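Local coordinates for protein putative SAM-dependent O-methyltranferase (Podospora anserina, PDB 4YMH) that binds S-adenosyl-L-homocysteine and probably transfers methyl groups from S-adenosylmethionine to hydroxyl oxygens, as expected of a cation-dependent O-methyltransferase, at residues 46-51 and 74-79; 55-60 and 81-86. All blocks are in the same frame, centred on the assembly; numbering follows the deposited sequence.

How the contacts relate
Both contacts are largely buried in the Rossmann-like methyltransferase domain and share helix 78-86. Contact 1 (46-51 with 74-79) uses the loop leading to that helix and its first residues, whereas contact 2 (55-60 with 81-86) uses the helix farther on, packed against helix 51-64. Contact 1 is buried around the ligand but reaches solvent at K47 and, in part, at S50 and R51; it is rich in polar groups, because the amino-acid end of S-adenosyl-L-homocysteine lies in it. Contact 2 is fully buried and almost wholly apolar. Their centres are 12 Å apart, and they meet at M57, whose SD lies 3.6 Å from S79 CB. The helix packing thus lies directly behind the ligand site.

Contact 1. Residues 46-51 and 74-79; sequences DKMSSR and CYSGYS. With SAH (S-adenosyl-L-homocysteine), chain E.
S49 OG donates to SAH OXT at 2.6 Å, and the backbone N of S49 makes a weak bond to SAH O at 3.4 Å, so one residue of loop 46-51 meets both oxygens of the ligand carboxylate. From the other segment, S79 OG accepts from SAH N at 3.0 Å and is also bonded to E71.

Y78 ties the segments together directly: its OH donates to the backbone O of S50 over 2.8 Å, standing above the carbonyl plane, 39° out of it. Tyrosine suits this place because its rigid ring spans the gap and ends in a donor: with CG anti to the backbone N (chi1 175°), the ring leaves the first turn of helix 78-86 and reaches across to the loop. M48 crosses it at about a right angle; its CG lies 3.8 Å from Y78 CD2, and its sulfur sits obliquely to the ring in a Met-aromatic contact. S49 CB meets the ring at its edge.

Y75 is used differently. K47 CB is centred over one face, 4.2 Å from the Y75 ring centroid, while SAH O3' lies at the ring edge. The phenol oxygen of Y75 is bonded to D44. Before helix 78-86, a type II' turn from C74 to G77 belongs to the glycine-containing loop after strand 68-72, a usual cofactor-binding element of Rossmann-like methyltransferases. At the backbone angles of G77, a CB would jam against the preceding carbonyl.

The carboxylate is therefore met by donors from the loop and the amino group by an acceptor from the helix: the two segments share the charged groups of the amino-acid end between two serine hydroxyls and a backbone N-H, while G73 O and D144 also bond to the ligand.

Contact 2. Residues 55-60 and 81-86; sequences SWMIFT and LAWYEG
M57 lies across the indole of W83, the two side chains crossing at about a right angle. Its CB sits 3.6 Å above the plane of the W83 ring, offset toward the rim, and its SD is 4.5 Å from the centroid of the six-membered ring, over the same face, as a Met-aromatic contact. The flexible methionine then bends at chi3 (-73°) and brings CE to within 3.6 Å of A82 CB, where a small residue leaves room for it. W83 starts from a bond pointing away from helix 51-64, but with CG anti to its carbonyl carbon (chi1 -59°) the broad indole swings back under M57. Exchanging W83 for an alanine would probably leave M57 without the aromatic face beneath its CB and sulfur, opening a gap between the helices.

I58 fills the other half of the interface. Its CG1 touches A82 O at 3.4 Å, CD1 reaches E85 CB, and CG2 lies against G86 CA. Glycine suits that last place, since a CB there would come only 3.2 Å from I58 O.

The two segment axes approach to 7.8 Å at a crossing angle of -36°, so helices 51-64 and 78-86 run roughly the same way. L31 of helix 29-41 packs on A82, while W83 meets F142 of the central strand 138-143 edge-to-face.

Contact 1. Residues 46-51 and 74-79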
ATOM      1  N   ASP A  46      -9.735  -2.953  20.415  1.00 68.98           N
ATOM      2  CA  ASP A  46     -10.009  -2.533  19.039  1.00 66.80           C
ATOM      3  C   ASP A  46      -8.969  -1.522  18.545  1.00 57.57           C
ATOM      4  O   ASP A  46      -8.820  -1.316  17.339  1.00 55.59           O
ATOM      5  CB  ASP A  46     -11.425  -1.949  18.918  1.00 76.66           C
ATOM      6  CG  ASP A  46     -11.798  -1.056  20.088  1.00 86.26           C
ATOM      7  OD1 ASP A  46     -11.251  -1.249  21.195  1.00 87.74           O
ATOM      8  OD2 ASP A  46     -12.658  -0.163  19.909  1.00 91.68           O
ATOM      9  N   LYS A  47      -8.251  -0.904  19.483  1.00 49.16           N
ATOM     10  CA  LYS A  47      -7.128  -0.021  19.170  1.00 42.68           C
ATOM     11  C   LYS A  47      -5.986  -0.766  18.484  1.00 38.62           C
ATOM     12  O   LYS A  47      -5.160  -0.159  17.797  1.00 35.00           O
ATOM     13  CB  LYS A  47      -6.589   0.642  20.442  1.00 40.72           C
ATOM     14  CG  LYS A  47      -7.559   1.553  21.168  1.00 44.89           C
ATOM     15  CD  LYS A  47      -6.846   2.265  22.306  1.00 46.92           C
ATOM     16  CE  LYS A  47      -7.787   3.180  23.069  1.00 51.29           C
ATOM     17  NZ  LYS A  47      -7.044   4.002  24.055  1.00 53.04           N
ATOM     18  N   MET A  48      -5.926  -2.080  18.689  1.00 37.20           N
ATOM     19  CA  MET A  48      -4.851  -2.889  18.122  1.00 31.20           C
ATOM     20  C   MET A  48      -5.060  -3.137  16.627  1.00 31.99           C
ATOM     21  O   MET A  48      -6.196  -3.249  16.163  1.00 32.24           O
ATOM     22  CB  MET A  48      -4.740  -4.224  18.869  1.00 27.77           C
ATOM     23  CG  MET A  48      -3.651  -5.153  18.360  1.00 27.05           C
ATOM     24  SD  MET A  48      -3.459  -6.527  19.505  1.00 36.31           S
ATOM     25  CE  MET A  48      -5.150  -7.113  19.579  1.00 37.01           C
ATOM     26  N   SER A  49      -3.962  -3.214  15.876  1.00 34.10           N
ATOM     27  CA  SER A  49      -4.037  -3.511  14.448  1.00 31.17           C
ATOM     28  C   SER A  49      -4.597  -4.918  14.236  1.00 32.71           C
ATOM     29  O   SER A  49      -4.608  -5.720  15.166  1.00 31.93           O
ATOM     30  CB  SER A  49      -2.657  -3.353  13.804  1.00 31.70           C
ATOM     31  OG  SER A  49      -2.185  -2.020  13.978  1.00 29.38           O
ATOM     32  N   SER A  50      -5.092  -5.200  13.031  1.00 30.28           N
ATOM     33  CA  SER A  50      -5.551  -6.542  12.659  1.00 29.12           C
ATOM     34  C   SER A  50      -4.383  -7.490  12.354  1.00 27.91           C
ATOM     35  O   SER A  50      -3.229  -7.070  12.292  1.00 24.07           O
ATOM     36  CB  SER A  50      -6.454  -6.471  11.434  1.00 32.00           C
ATOM     37  OG  SER A  50      -5.674  -6.166  10.281  1.00 26.36           O
ATOM     38  N   ARG A  51      -4.690  -8.765  12.141  1.00 26.83           N
ATOM     39  CA  ARG A  51      -3.677  -9.739  11.733  1.00 27.63           C
ATOM     40  C   ARG A  51      -3.117  -9.446  10.336  1.00 28.13           C
ATOM     41  O   ARG A  51      -1.903  -9.558  10.099  1.00 23.09           O
ATOM     42  CB  ARG A  51      -4.256 -11.154  11.773  1.00 32.81           C
ATOM     43  CG  ARG A  51      -4.625 -11.630  13.172  1.00 38.16           C
ATOM     44  CD  ARG A  51      -5.189 -13.048  13.161  1.00 46.02           C
ATOM     45  NE  ARG A  51      -4.276 -14.013  12.548  1.00 48.55           N
ATOM     46  CZ  ARG A  51      -4.306 -15.324  12.778  1.00 52.13           C
ATOM     47  NH1 ARG A  51      -5.190 -15.836  13.626  1.00 52.97           N
ATOM     48  NH2 ARG A  51      -3.443 -16.124  12.175  1.00 52.14           N
ATOM     49  N   CYS A  74       2.379   2.620  21.374  1.00 24.02           N
ATOM     50  CA  CYS A  74       2.755   1.210  21.510  1.00 25.14           C
ATOM     51  C   CYS A  74       1.554   0.305  21.807  1.00 27.49           C
ATOM     52  O   CYS A  74       1.499  -0.828  21.319  1.00 25.77           O
ATOM     53  CB  CYS A  74       3.807   1.056  22.613  1.00 26.76           C
ATOM     54  SG  CYS A  74       4.501  -0.606  22.762  1.00 29.84           S
ATOM     55  N   TYR A  75       0.590   0.832  22.570  1.00 26.70           N
ATOM     56  CA  TYR A  75      -0.521   0.052  23.143  1.00 28.90           C
ATOM     57  C   TYR A  75      -0.002  -1.209  23.831  1.00 29.77           C
ATOM     58  O   TYR A  75       0.692  -1.107  24.842  1.00 28.07           O
ATOM     59  CB  TYR A  75      -1.558  -0.305  22.079  1.00 30.20           C
ATOM     60  CG  TYR A  75      -2.854  -0.824  22.661  1.00 32.44           C
ATOM     61  CD1 TYR A  75      -3.581  -0.060  23.569  1.00 32.33           C
ATOM     62  CD2 TYR A  75      -3.353  -2.076  22.307  1.00 28.56           C
ATOM     63  CE1 TYR A  75      -4.771  -0.523  24.114  1.00 34.88           C
ATOM     64  CE2 TYR A  75      -4.547  -2.552  22.855  1.00 29.09           C
ATOM     65  CZ  TYR A  75      -5.247  -1.767  23.749  1.00 35.07           C
ATOM     66  OH  TYR A  75      -6.426  -2.226  24.288  1.00 39.48           O
ATOM     67  N   SER A  76      -0.313  -2.390  23.294  1.00 26.57           N
ATOM     68  CA  SER A  76       0.119  -3.634  23.951  1.00 30.57           C
ATOM     69  C   SER A  76       1.401  -4.233  23.352  1.00 27.75           C
ATOM     70  O   SER A  76       1.856  -5.293  23.785  1.00 30.68           O
ATOM     71  CB  SER A  76      -0.993  -4.682  23.910  1.00 33.53           C
ATOM     72  OG  SER A  76      -0.992  -5.386  22.675  1.00 37.42           O
ATOM     73  N   GLY A  77       1.989  -3.549  22.378  1.00 23.63           N
ATOM     74  CA  GLY A  77       3.235  -3.990  21.775  1.00 22.87           C
ATOM     75  C   GLY A  77       3.107  -4.800  20.488  1.00 24.44           C
ATOM     76  O   GLY A  77       4.110  -5.256  19.939  1.00 23.73           O
ATOM     77  N   TYR A  78       1.884  -4.992  20.005  1.00 22.84           N
ATOM     78  CA  TYR A  78       1.649  -5.795  18.797  1.00 23.37           C
ATOM     79  C   TYR A  78       2.419  -5.303  17.574  1.00 24.87           C
ATOM     80  O   TYR A  78       3.091  -6.098  16.897  1.00 19.59           O
ATOM     81  CB  TYR A  78       0.151  -5.835  18.471  1.00 25.27           C
ATOM     82  CG  TYR A  78      -0.199  -6.537  17.169  1.00 22.79           C
ATOM     83  CD1 TYR A  78      -0.036  -7.913  17.032  1.00 25.08           C
ATOM     84  CD2 TYR A  78      -0.708  -5.824  16.083  1.00 21.25           C
ATOM     85  CE1 TYR A  78      -0.361  -8.555  15.848  1.00 24.98           C
ATOM     86  CE2 TYR A  78      -1.037  -6.464  14.890  1.00 21.30           C
ATOM     87  CZ  TYR A  78      -0.860  -7.831  14.782  1.00 22.72           C
ATOM     88  OH  TYR A  78      -1.180  -8.491  13.608  1.00 23.57           O
ATOM     89  N   SER A  79       2.332  -4.007  17.275  1.00 23.70           N
ATOM     90  CA  SER A  79       3.015  -3.507  16.081  1.00 22.93           C
ATOM     91  C   SER A  79       4.529  -3.460  16.309  1.00 25.68           C
ATOM     92  O   SER A  79       5.290  -3.738  15.389  1.00 20.42           O
ATOM     93  CB  SER A  79       2.474  -2.136  15.632  1.00 25.88           C
ATOM     94  OG  SER A  79       2.525  -1.159  16.652  1.00 25.33           O
TER
HETATM   95  N   SAH E1001       0.277   0.559  17.518  1.00 31.95           N
HETATM   96  CA  SAH E1001      -0.592  -0.307  18.265  1.00 35.69           C
HETATM   97  CB  SAH E1001      -1.853   0.421  18.721  1.00 32.83           C
HETATM   98  CG  SAH E1001      -1.695   1.860  19.203  1.00 29.14           C
HETATM   99  SD  SAH E1001      -3.206   2.470  19.851  1.00 31.51           S
HETATM  100  C   SAH E1001      -0.997  -1.506  17.452  1.00 35.76           C
HETATM  101  O   SAH E1001      -1.392  -2.503  18.008  1.00 30.25           O
HETATM  102  OXT SAH E1001      -0.929  -1.448  16.233  1.00 36.11           O
HETATM  103  C5' SAH E1001      -2.643   4.061  20.297  1.00 30.17           C
HETATM  104  C4' SAH E1001      -1.739   4.094  21.519  1.00 30.11           C
HETATM  105  O4' SAH E1001      -1.194   5.392  21.666  1.00 33.68           O
HETATM  106  C3' SAH E1001      -2.480   3.817  22.805  1.00 32.92           C
HETATM  107  O3' SAH E1001      -1.861   2.780  23.529  1.00 33.00           O
HETATM  108  C2' SAH E1001      -2.403   5.110  23.574  1.00 31.31           C
HETATM  109  O2' SAH E1001      -2.387   4.939  24.956  1.00 28.94           O
HETATM  110  C1' SAH E1001      -1.166   5.773  23.019  1.00 32.84           C
HETATM  111  N9  SAH E1001      -1.186   7.239  23.118  1.00 33.36           N
HETATM  112  C8  SAH E1001      -2.219   8.049  22.976  1.00 32.96           C
HETATM  113  N7  SAH E1001      -1.854   9.310  23.125  1.00 28.91           N
HETATM  114  C5  SAH E1001      -0.565   9.320  23.361  1.00 30.80           C
HETATM  115  C6  SAH E1001       0.460  10.332  23.603  1.00 30.09           C
HETATM  116  N6  SAH E1001       0.107  11.598  23.620  1.00 32.24           N
HETATM  117  N1  SAH E1001       1.719   9.947  23.792  1.00 29.65           N
HETATM  118  C2  SAH E1001       2.041   8.658  23.754  1.00 29.99           C
HETATM  119  N3  SAH E1001       1.176   7.686  23.535  1.00 28.46           N
HETATM  120  C4  SAH E1001      -0.119   7.953  23.336  1.00 31.11           C

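Contact 2. Residues 55-60 and 81-86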
ATOM      1  N   SER A  55       0.751  -8.781   9.007  1.00 19.98           N
ATOM      2  CA  SER A  55       1.459  -9.312   7.827  1.00 16.36           C
ATOM      3  C   SER A  55       2.027  -8.182   6.971  1.00 18.07           C
ATOM      4  O   SER A  55       3.139  -8.284   6.457  1.00 18.92           O
ATOM      5  CB  SER A  55       0.531 -10.190   7.000  1.00 19.07           C
ATOM      6  OG  SER A  55       0.138 -11.323   7.759  1.00 26.85           O
ATOM      7  N   TRP A  56       1.268  -7.101   6.835  1.00 18.03           N
ATOM      8  CA  TRP A  56       1.721  -5.944   6.054  1.00 17.53           C
ATOM      9  C   TRP A  56       2.952  -5.280   6.679  1.00 21.71           C
ATOM     10  O   TRP A  56       3.894  -4.911   5.982  1.00 17.06           O
ATOM     11  CB  TRP A  56       0.576  -4.934   5.920  1.00 18.66           C
ATOM     12  CG  TRP A  56       0.980  -3.571   5.467  1.00 18.26           C
ATOM     13  CD1 TRP A  56       1.427  -3.212   4.225  1.00 20.86           C
ATOM     14  CD2 TRP A  56       0.937  -2.372   6.239  1.00 20.04           C
ATOM     15  NE1 TRP A  56       1.663  -1.860   4.180  1.00 18.91           N
ATOM     16  CE2 TRP A  56       1.377  -1.321   5.405  1.00 24.27           C
ATOM     17  CE3 TRP A  56       0.564  -2.078   7.556  1.00 22.79           C
ATOM     18  CZ2 TRP A  56       1.459  -0.006   5.845  1.00 25.72           C
ATOM     19  CZ3 TRP A  56       0.647  -0.769   7.993  1.00 28.60           C
ATOM     20  CH2 TRP A  56       1.090   0.251   7.139  1.00 28.39           C
ATOM     21  N   MET A  57       2.945  -5.127   7.999  1.00 18.03           N
ATOM     22  CA  MET A  57       4.074  -4.523   8.682  1.00 18.54           C
ATOM     23  C   MET A  57       5.321  -5.377   8.516  1.00 18.64           C
ATOM     24  O   MET A  57       6.397  -4.856   8.209  1.00 20.23           O
ATOM     25  CB  MET A  57       3.749  -4.314  10.176  1.00 16.65           C
ATOM     26  CG  MET A  57       2.629  -3.311  10.405  1.00 16.24           C
ATOM     27  SD  MET A  57       2.237  -3.134  12.157  1.00 28.59           S
ATOM     28  CE  MET A  57       1.408  -4.638  12.501  1.00 32.57           C
ATOM     29  N   ILE A  58       5.181  -6.690   8.705  1.00 18.43           N
ATOM     30  CA  ILE A  58       6.331  -7.576   8.582  1.00 21.33           C
ATOM     31  C   ILE A  58       6.875  -7.580   7.143  1.00 22.00           C
ATOM     32  O   ILE A  58       8.088  -7.504   6.926  1.00 21.21           O
ATOM     33  CB  ILE A  58       5.975  -9.012   9.020  1.00 19.00           C
ATOM     34  CG1 ILE A  58       5.636  -9.016  10.525  1.00 21.25           C
ATOM     35  CG2 ILE A  58       7.132  -9.957   8.725  1.00 19.40           C
ATOM     36  CD1 ILE A  58       5.224 -10.361  11.063  1.00 22.94           C
ATOM     37  N   PHE A  59       5.969  -7.662   6.173  1.00 18.05           N
ATOM     38  CA  PHE A  59       6.361  -7.618   4.757  1.00 19.21           C
ATOM     39  C   PHE A  59       7.115  -6.330   4.449  1.00 18.17           C
ATOM     40  O   PHE A  59       8.196  -6.346   3.843  1.00 19.27           O
ATOM     41  CB  PHE A  59       5.130  -7.742   3.849  1.00 18.95           C
ATOM     42  CG  PHE A  59       5.458  -7.835   2.362  1.00 19.99           C
ATOM     43  CD1 PHE A  59       5.765  -6.703   1.623  1.00 20.06           C
ATOM     44  CD2 PHE A  59       5.440  -9.069   1.710  1.00 20.28           C
ATOM     45  CE1 PHE A  59       6.059  -6.795   0.257  1.00 17.12           C
ATOM     46  CE2 PHE A  59       5.712  -9.164   0.353  1.00 19.67           C
ATOM     47  CZ  PHE A  59       6.043  -8.036  -0.370  1.00 16.52           C
ATOM     48  N   THR A  60       6.537  -5.216   4.873  1.00 16.80           N
ATOM     49  CA  THR A  60       7.109  -3.900   4.630  1.00 17.02           C
ATOM     50  C   THR A  60       8.508  -3.771   5.235  1.00 19.44           C
ATOM     51  O   THR A  60       9.422  -3.235   4.604  1.00 16.62           O
ATOM     52  CB  THR A  60       6.182  -2.804   5.193  1.00 16.67           C
ATOM     53  OG1 THR A  60       4.900  -2.923   4.562  1.00 17.43           O
ATOM     54  CG2 THR A  60       6.737  -1.419   4.927  1.00 17.49           C
ATOM     55  N   LEU A  81       6.181  -5.686  18.001  1.00 23.79           N
ATOM     56  CA  LEU A  81       6.625  -7.059  17.800  1.00 23.06           C
ATOM     57  C   LEU A  81       6.563  -7.449  16.319  1.00 25.14           C
ATOM     58  O   LEU A  81       7.374  -8.267  15.857  1.00 24.61           O
ATOM     59  CB  LEU A  81       5.803  -8.033  18.651  1.00 24.91           C
ATOM     60  CG  LEU A  81       6.060  -7.910  20.164  1.00 27.82           C
ATOM     61  CD1 LEU A  81       5.040  -8.713  20.974  1.00 29.97           C
ATOM     62  CD2 LEU A  81       7.482  -8.353  20.502  1.00 23.24           C
ATOM     63  N   ALA A  82       5.617  -6.869  15.576  1.00 25.95           N
ATOM     64  CA  ALA A  82       5.607  -7.076  14.125  1.00 24.45           C
ATOM     65  C   ALA A  82       6.889  -6.530  13.486  1.00 24.87           C
ATOM     66  O   ALA A  82       7.541  -7.225  12.700  1.00 26.60           O
ATOM     67  CB  ALA A  82       4.379  -6.427  13.480  1.00 18.23           C
ATOM     68  N   TRP A  83       7.249  -5.291  13.824  1.00 22.62           N
ATOM     69  CA  TRP A  83       8.493  -4.699  13.314  1.00 23.99           C
ATOM     70  C   TRP A  83       9.710  -5.540  13.700  1.00 26.50           C
ATOM     71  O   TRP A  83      10.635  -5.764  12.896  1.00 24.06           O
ATOM     72  CB  TRP A  83       8.673  -3.264  13.844  1.00 22.11           C
ATOM     73  CG  TRP A  83       7.560  -2.301  13.496  1.00 20.66           C
ATOM     74  CD1 TRP A  83       6.865  -1.506  14.366  1.00 24.46           C
ATOM     75  CD2 TRP A  83       7.023  -2.030  12.195  1.00 23.32           C
ATOM     76  NE1 TRP A  83       5.928  -0.767  13.689  1.00 23.32           N
ATOM     77  CE2 TRP A  83       6.004  -1.070  12.355  1.00 24.31           C
ATOM     78  CE3 TRP A  83       7.304  -2.508  10.907  1.00 20.59           C
ATOM     79  CZ2 TRP A  83       5.263  -0.577  11.276  1.00 20.48           C
ATOM     80  CZ3 TRP A  83       6.569  -2.023   9.844  1.00 23.69           C
ATOM     81  CH2 TRP A  83       5.560  -1.060  10.034  1.00 16.22           C
ATOM     82  N   TYR A  84       9.706  -5.989  14.955  1.00 25.04           N
ATOM     83  CA  TYR A  84      10.748  -6.867  15.477  1.00 21.93           C
ATOM     84  C   TYR A  84      10.890  -8.112  14.599  1.00 24.96           C
ATOM     85  O   TYR A  84      12.001  -8.465  14.166  1.00 26.12           O
ATOM     86  CB  TYR A  84      10.433  -7.238  16.943  1.00 24.69           C
ATOM     87  CG  TYR A  84      11.429  -8.190  17.587  1.00 29.56           C
ATOM     88  CD1 TYR A  84      12.614  -7.720  18.143  1.00 31.23           C
ATOM     89  CD2 TYR A  84      11.183  -9.554  17.634  1.00 31.65           C
ATOM     90  CE1 TYR A  84      13.527  -8.584  18.724  1.00 35.74           C
ATOM     91  CE2 TYR A  84      12.097 -10.434  18.214  1.00 36.11           C
ATOM     92  CZ  TYR A  84      13.266  -9.942  18.759  1.00 38.89           C
ATOM     93  OH  TYR A  84      14.170 -10.803  19.340  1.00 43.25           O
ATOM     94  N   GLU A  85       9.768  -8.759  14.300  1.00 23.61           N
ATOM     95  CA  GLU A  85       9.808  -9.958  13.461  1.00 26.84           C
ATOM     96  C   GLU A  85      10.338  -9.633  12.064  1.00 20.79           C
ATOM     97  O   GLU A  85      11.070 -10.430  11.455  1.00 25.20           O
ATOM     98  CB  GLU A  85       8.415 -10.596  13.347  1.00 30.69           C
ATOM     99  CG  GLU A  85       7.927 -11.339  14.600  1.00 30.82           C
ATOM    100  CD  GLU A  85       8.658 -12.652  14.859  1.00 35.59           C
ATOM    101  OE1 GLU A  85       9.506 -13.064  14.031  1.00 31.22           O
ATOM    102  OE2 GLU A  85       8.370 -13.281  15.899  1.00 32.86           O
ATOM    103  N   GLY A  86       9.969  -8.461  11.558  1.00 24.06           N
ATOM    104  CA  GLY A  86      10.362  -8.085  10.211  1.00 27.57           C
ATOM    105  C   GLY A  86      11.808  -7.649  10.086  1.00 29.21           C
ATOM    106  O   GLY A  86      12.305  -7.467   8.975  1.00 28.69           O
TER